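Local coordinates for uncharacterized protein (PDB 3OV5), which is a VirB7 component of the Xanthomonas type IV secretion system, with an N0 domain like those of outer-membrane transport proteins, and probably takes part in protein export, at residues Y32-D37 / L77-V82; G13-M18 / S36-I41. All coordinates share one frame; numbering follows the deposited sequence.

Contact 1: Y32-D37 / L77-V82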
loop_
_atom_site.group_PDB
_atom_site.type_symbol
_atom_site.label_atom_id
_atom_site.label_comp_id
_atom_site.label_asym_id
_atom_site.label_seq_id
_atom_site.Cartn_x
_atom_site.Cartn_y
_atom_site.Cartn_z
ATOM N N TYR A 32 5.523 6.557 5.011
ATOM C CA TYR A 32 6.319 5.745 4.118
ATOM C C TYR A 32 7.734 5.657 4.680
ATOM O O TYR A 32 8.542 6.558 4.516
ATOM C CB TYR A 32 6.300 6.331 2.698
ATOM C CG TYR A 32 6.928 5.403 1.695
ATOM C CD1 TYR A 32 6.185 4.359 1.126
ATOM C CD2 TYR A 32 8.262 5.524 1.341
ATOM C CE1 TYR A 32 6.772 3.442 0.238
ATOM C CE2 TYR A 32 8.858 4.626 0.441
ATOM C CZ TYR A 32 8.111 3.577 -0.089
ATOM O OH TYR A 32 8.664 2.660 -0.935
ATOM N N ASN A 33 8.017 4.571 5.397
ATOM C CA ASN A 33 9.233 4.458 6.200
ATOM C C ASN A 33 10.295 3.564 5.552
ATOM O O ASN A 33 10.960 2.768 6.231
ATOM C CB ASN A 33 8.879 3.956 7.602
ATOM C CG ASN A 33 8.061 4.922 8.413
ATOM O OD1 ASN A 33 7.683 5.996 7.958
ATOM N ND2 ASN A 33 7.782 4.524 9.647
ATOM N N LEU A 34 10.460 3.717 4.243
ATOM C CA LEU A 34 11.492 3.038 3.475
ATOM C C LEU A 34 12.394 4.064 2.828
ATOM O O LEU A 34 11.969 5.195 2.547
ATOM C CB LEU A 34 10.880 2.153 2.398
ATOM C CG LEU A 34 9.890 1.079 2.882
ATOM C CD1 LEU A 34 9.301 0.355 1.688
ATOM C CD2 LEU A 34 10.586 0.073 3.801
ATOM N N PRO A 35 13.652 3.683 2.519
ATOM C CA PRO A 35 14.579 4.680 1.977
ATOM C C PRO A 35 14.289 5.074 0.536
ATOM O O PRO A 35 14.689 6.164 0.107
ATOM C CB PRO A 35 15.930 3.978 2.039
ATOM C CG PRO A 35 15.591 2.515 2.071
ATOM C CD PRO A 35 14.332 2.417 2.838
ATOM N N SER A 36 13.625 4.194 -0.219
ATOM C CA SER A 36 13.328 4.407 -1.637
ATOM C C SER A 36 11.882 4.072 -1.904
ATOM O O SER A 36 11.324 3.176 -1.259
ATOM C CB SER A 36 14.200 3.483 -2.489
ATOM O OG SER A 36 14.067 3.721 -3.869
ATOM N N ASP A 37 11.326 4.713 -2.917
ATOM C CA ASP A 37 10.094 4.255 -3.532
ATOM C C ASP A 37 10.443 3.049 -4.426
ATOM O O ASP A 37 11.612 2.759 -4.703
ATOM C CB ASP A 37 9.490 5.437 -4.309
ATOM C CG ASP A 37 8.025 5.280 -4.641
ATOM O OD1 ASP A 37 7.500 6.265 -5.242
ATOM O OD2 ASP A 37 7.402 4.244 -4.316
ATOM N N LEU A 77 -1.830 4.686 6.696
ATOM C CA LEU A 77 -1.238 3.596 5.966
ATOM C C LEU A 77 0.257 3.639 6.282
ATOM O O LEU A 77 0.906 4.658 6.096
ATOM C CB LEU A 77 -1.501 3.768 4.472
ATOM C CG LEU A 77 -2.973 3.601 4.087
ATOM C CD1 LEU A 77 -3.212 4.048 2.664
ATOM C CD2 LEU A 77 -3.361 2.148 4.186
ATOM N N LEU A 78 0.767 2.536 6.820
ATOM C CA LEU A 78 2.119 2.450 7.346
ATOM C C LEU A 78 2.926 1.456 6.526
ATOM O O LEU A 78 2.557 0.279 6.430
ATOM C CB LEU A 78 2.082 1.985 8.810
ATOM C CG LEU A 78 3.425 1.795 9.495
ATOM C CD1 LEU A 78 4.289 3.052 9.518
ATOM C CD2 LEU A 78 3.176 1.301 10.902
ATOM N N VAL A 79 3.999 1.944 5.897
ATOM C CA VAL A 79 4.899 1.123 5.093
ATOM C C VAL A 79 6.244 1.118 5.805
ATOM O O VAL A 79 6.797 2.184 6.049
ATOM C CB VAL A 79 5.063 1.687 3.672
ATOM C CG1 VAL A 79 5.932 0.742 2.858
ATOM C CG2 VAL A 79 3.707 1.906 3.003
ATOM N N GLN A 80 6.761 -0.063 6.158
ATOM C CA GLN A 80 7.950 -0.095 6.999
ATOM C C GLN A 80 8.647 -1.428 6.790
ATOM O O GLN A 80 8.050 -2.385 6.295
ATOM C CB GLN A 80 7.568 0.063 8.478
ATOM C CG GLN A 80 6.681 -1.076 8.948
ATOM C CD GLN A 80 6.275 -0.997 10.381
ATOM O OE1 GLN A 80 7.013 -0.517 11.258
ATOM N NE2 GLN A 80 5.106 -1.548 10.659
ATOM N N PRO A 81 9.909 -1.534 7.215
ATOM C CA PRO A 81 10.510 -2.858 7.304
ATOM C C PRO A 81 9.654 -3.742 8.197
ATOM O O PRO A 81 9.149 -3.270 9.230
ATOM C CB PRO A 81 11.881 -2.576 7.930
ATOM C CG PRO A 81 12.163 -1.136 7.583
ATOM C CD PRO A 81 10.812 -0.482 7.742
ATOM N N VAL A 82 9.509 -5.019 7.842
ATOM C CA VAL A 82 8.651 -5.894 8.644
ATOM C C VAL A 82 9.163 -5.978 10.081
ATOM O O VAL A 82 10.304 -6.384 10.299
ATOM C CB VAL A 82 8.587 -7.318 8.081
ATOM C CG1 VAL A 82 7.717 -8.202 8.972
ATOM C CG2 VAL A 82 8.111 -7.337 6.619
#

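Contact 2: G13-M18 / S36-I41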
loop_
_atom_site.group_PDB
_atom_site.type_symbol
_atom_site.label_atom_id
_atom_site.label_comp_id
_atom_site.label_asym_id
_atom_site.label_seq_id
_atom_site.Cartn_x
_atom_site.Cartn_y
_atom_site.Cartn_z
ATOM N N GLY A 13 2.027 5.065 -10.624
ATOM C CA GLY A 13 3.252 4.405 -11.133
ATOM C C GLY A 13 4.082 3.681 -10.089
ATOM O O GLY A 13 4.857 2.768 -10.432
ATOM N N THR A 14 3.971 4.103 -8.826
ATOM C CA THR A 14 4.853 3.583 -7.814
ATOM C C THR A 14 4.087 3.220 -6.569
ATOM O O THR A 14 2.932 3.647 -6.368
ATOM C CB THR A 14 5.963 4.591 -7.419
ATOM O OG1 THR A 14 5.392 5.622 -6.597
ATOM C CG2 THR A 14 6.648 5.229 -8.631
ATOM N N LEU A 15 4.749 2.474 -5.696
ATOM C CA LEU A 15 4.187 2.065 -4.425
ATOM C C LEU A 15 3.776 3.292 -3.591
ATOM O O LEU A 15 2.637 3.371 -3.103
ATOM C CB LEU A 15 5.216 1.220 -3.671
ATOM C CG LEU A 15 4.829 0.767 -2.278
ATOM C CD1 LEU A 15 3.565 -0.079 -2.266
ATOM C CD2 LEU A 15 6.007 0.006 -1.648
ATOM N N LYS A 16 4.707 4.222 -3.384
ATOM C CA LYS A 16 4.422 5.374 -2.548
ATOM C C LYS A 16 3.309 6.222 -3.164
ATOM O O LYS A 16 2.463 6.718 -2.427
ATOM C CB LYS A 16 5.690 6.206 -2.331
ATOM C CG LYS A 16 5.490 7.333 -1.313
ATOM C CD LYS A 16 6.781 8.120 -1.083
ATOM C CE LYS A 16 7.233 8.844 -2.310
ATOM N NZ LYS A 16 8.455 9.678 -2.053
ATOM N N THR A 17 3.372 6.454 -4.472
ATOM C CA THR A 17 2.382 7.350 -5.073
ATOM C C THR A 17 0.993 6.711 -5.114
ATOM O O THR A 17 -0.018 7.418 -4.938
ATOM C CB THR A 17 2.856 7.887 -6.416
ATOM O OG1 THR A 17 3.081 6.857 -7.340
ATOM C CG2 THR A 17 4.100 8.786 -6.245
ATOM N N MET A 18 0.910 5.396 -5.342
ATOM C CA MET A 18 -0.374 4.727 -5.240
ATOM C C MET A 18 -0.923 4.890 -3.835
ATOM O O MET A 18 -2.108 5.207 -3.629
ATOM C CB MET A 18 -0.265 3.248 -5.596
ATOM C CG MET A 18 -1.629 2.558 -5.594
ATOM S SD MET A 18 -1.546 0.817 -5.996
ATOM C CE MET A 18 -0.758 0.193 -4.487
ATOM N N SER A 36 13.625 4.194 -0.219
ATOM C CA SER A 36 13.328 4.407 -1.637
ATOM C C SER A 36 11.882 4.072 -1.904
ATOM O O SER A 36 11.324 3.176 -1.259
ATOM C CB SER A 36 14.200 3.483 -2.489
ATOM O OG SER A 36 14.067 3.721 -3.869
ATOM N N ASP A 37 11.326 4.713 -2.917
ATOM C CA ASP A 37 10.094 4.255 -3.532
ATOM C C ASP A 37 10.443 3.049 -4.426
ATOM O O ASP A 37 11.612 2.759 -4.703
ATOM C CB ASP A 37 9.490 5.437 -4.309
ATOM C CG ASP A 37 8.025 5.280 -4.641
ATOM O OD1 ASP A 37 7.500 6.265 -5.242
ATOM O OD2 ASP A 37 7.402 4.244 -4.316
ATOM N N TYR A 38 9.399 2.368 -4.870
ATOM C CA TYR A 38 9.508 1.191 -5.740
ATOM C C TYR A 38 8.441 1.268 -6.783
ATOM O O TYR A 38 7.313 1.717 -6.524
ATOM C CB TYR A 38 9.288 -0.119 -4.953
ATOM C CG TYR A 38 10.423 -0.376 -4.037
ATOM C CD1 TYR A 38 11.674 -0.776 -4.548
ATOM C CD2 TYR A 38 10.310 -0.177 -2.675
ATOM C CE1 TYR A 38 12.753 -0.945 -3.749
ATOM C CE2 TYR A 38 11.414 -0.391 -1.859
ATOM C CZ TYR A 38 12.620 -0.759 -2.412
ATOM O OH TYR A 38 13.709 -0.965 -1.630
ATOM N N THR A 39 8.743 0.790 -7.982
ATOM C CA THR A 39 7.710 0.673 -8.979
ATOM C C THR A 39 6.663 -0.332 -8.498
ATOM O O THR A 39 6.935 -1.223 -7.694
ATOM C CB THR A 39 8.283 0.314 -10.331
ATOM O OG1 THR A 39 7.327 0.697 -11.320
ATOM C CG2 THR A 39 8.528 -1.120 -10.450
ATOM N N LEU A 40 5.451 -0.202 -9.031
ATOM C CA LEU A 40 4.443 -1.223 -8.858
ATOM C C LEU A 40 4.822 -2.438 -9.685
ATOM O O LEU A 40 5.084 -2.316 -10.897
ATOM C CB LEU A 40 3.068 -0.700 -9.309
ATOM C CG LEU A 40 2.569 0.497 -8.493
ATOM C CD1 LEU A 40 1.261 1.052 -9.056
ATOM C CD2 LEU A 40 2.367 0.136 -7.042
ATOM N N ILE A 41 4.801 -3.613 -9.071
ATOM C CA ILE A 41 5.043 -4.853 -9.806
ATOM C C ILE A 41 3.733 -5.500 -10.206
ATOM O O ILE A 41 2.680 -5.228 -9.623
ATOM C CB ILE A 41 5.965 -5.814 -9.009
ATOM C CG1 ILE A 41 5.384 -6.166 -7.638
ATOM C CG2 ILE A 41 7.313 -5.171 -8.856
ATOM C CD1 ILE A 41 6.135 -7.349 -7.003
#

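Contact 1: Y32-D37 / L77-V82
Val79 turns its CG1 methyl into the angle between two side chains of the facing segment: Leu34 CD1 lies 3.6 Å from Val79 CG1, and the Tyr32 ring brings CE1 to 3.9 Å from the same methyl. The ring meets that methyl obliquely, while Leu34 crosses the valine at about a right angle. A branched residue suits this place because its second methyl, CG2, can also reach the ring, near CD1. Val79 also touches Leu19 of helix 15-24 and Val68 of strand 68-73, and it is buried. Tyr32 and Val79 form a parallel beta bridge at the edge of the mixed sheet, where strand 29-32 runs alongside strand 76-81 in the N0-type domain. Asn33 N to Val79 O, 2.8 Å long and bent to 150° at the hydrogen, is one of the bonds that make this bridge, the other joining Val79 to Ser31. Past it the chain leaves the sheet, and Leu34 lays CD2 against Pro81, whose ring carbon CD is 4.0 Å from it. Proline fits the end of the strand, having no N-H to offer, and Pro81 CD also sits 3.6 Å from Asn33 O. On the more exposed side Asn33 holds its amide over Leu78, with ND2 3.8 Å from Leu78 CD1. Because Tyr32 sets its CG anti to the backbone N (chi1 -171°), the ring runs alongside the turning loop and meets Ser36 O at its edge, in plane; Tyr32 OH donates to Ser36 O over 2.7 Å, in the carbonyl plane and on a lone pair.

Contact 2: G13-M18 / S36-I41
The loop backbone passes close beside the start of helix 15-24, Thr14 and Thr39 bringing their CA atoms to 4.2 Å and their backbones into a single bridge. Leu15 N points almost straight at Tyr38 O, 2.8 Å away with 174° at the hydrogen, while the bond from Leu40 N to Gly13 O is weak. Asp37 carries most of the polar contact with the first turn. Its chi1 of -162° carries the carboxylate away from its own backbone N and on to the helix start, where the two oxygens are divided: Asp37 OD1 accepts from Thr14 OG1 at 2.6 Å, and Asp37 OD2 accepts from Lys16 N at 2.9 Å. Both donors come on the syn side and both are tilted out of the carboxylate plane, Lys16 N the more so, by 30°. Tyr38 N reaches OD2 from the opposite face, so two N-H groups hold this oxygen and fix the carboxylate's rotation. Thr14 is the N-cap of the helix. Thr14 OG1 accepts from Thr17 N over 3.0 Å while giving its own proton to Asp37, a double task that a hydroxyl suits. The aspartate therefore supplements the cap from a distant part of the chain, and its negative charge would probably be favoured beside the positive end of the helix dipole. Lys16 NZ, 4.8 Å from Asp37 OD1, may add a mild electrostatic attraction without touching it. Beyond the polar cluster, Leu40 swings its CD2 methyl beneath the helix start, 3.6 Å from Thr14 C. The flexible, unbranched Met18 bends at chi3 to set its CE 4.0 Å from Leu40 CD2. Leu15 sends CD2 to the edge of the Tyr38 ring, and its side chain also packs on Leu59 and Tyr63 of helix 52-63.

Overall arrangement
From the N terminus, the chain enters helix 15-24 through 13-18, runs along strand 29-32 and emerges into the loop that follows Tyr32. Contact 2 closes the shorter circuit, returning 36-41 to the helix start across 17 intervening residues. Contact 1 closes the longer one: 32-37 meets strand 76-81 after a further 39 residues that include helix 52-63. The two spans cross rather than nest, since 32-37 lies inside the first circuit and 77-82 beyond it. They share Ser36 and Asp37, and their centres are 11 Å apart. Tyr32 links them, its ring lying against Lys16 and its OH against Leu15 and Tyr38, so one loop ties the helix to the edge of the mixed sheet.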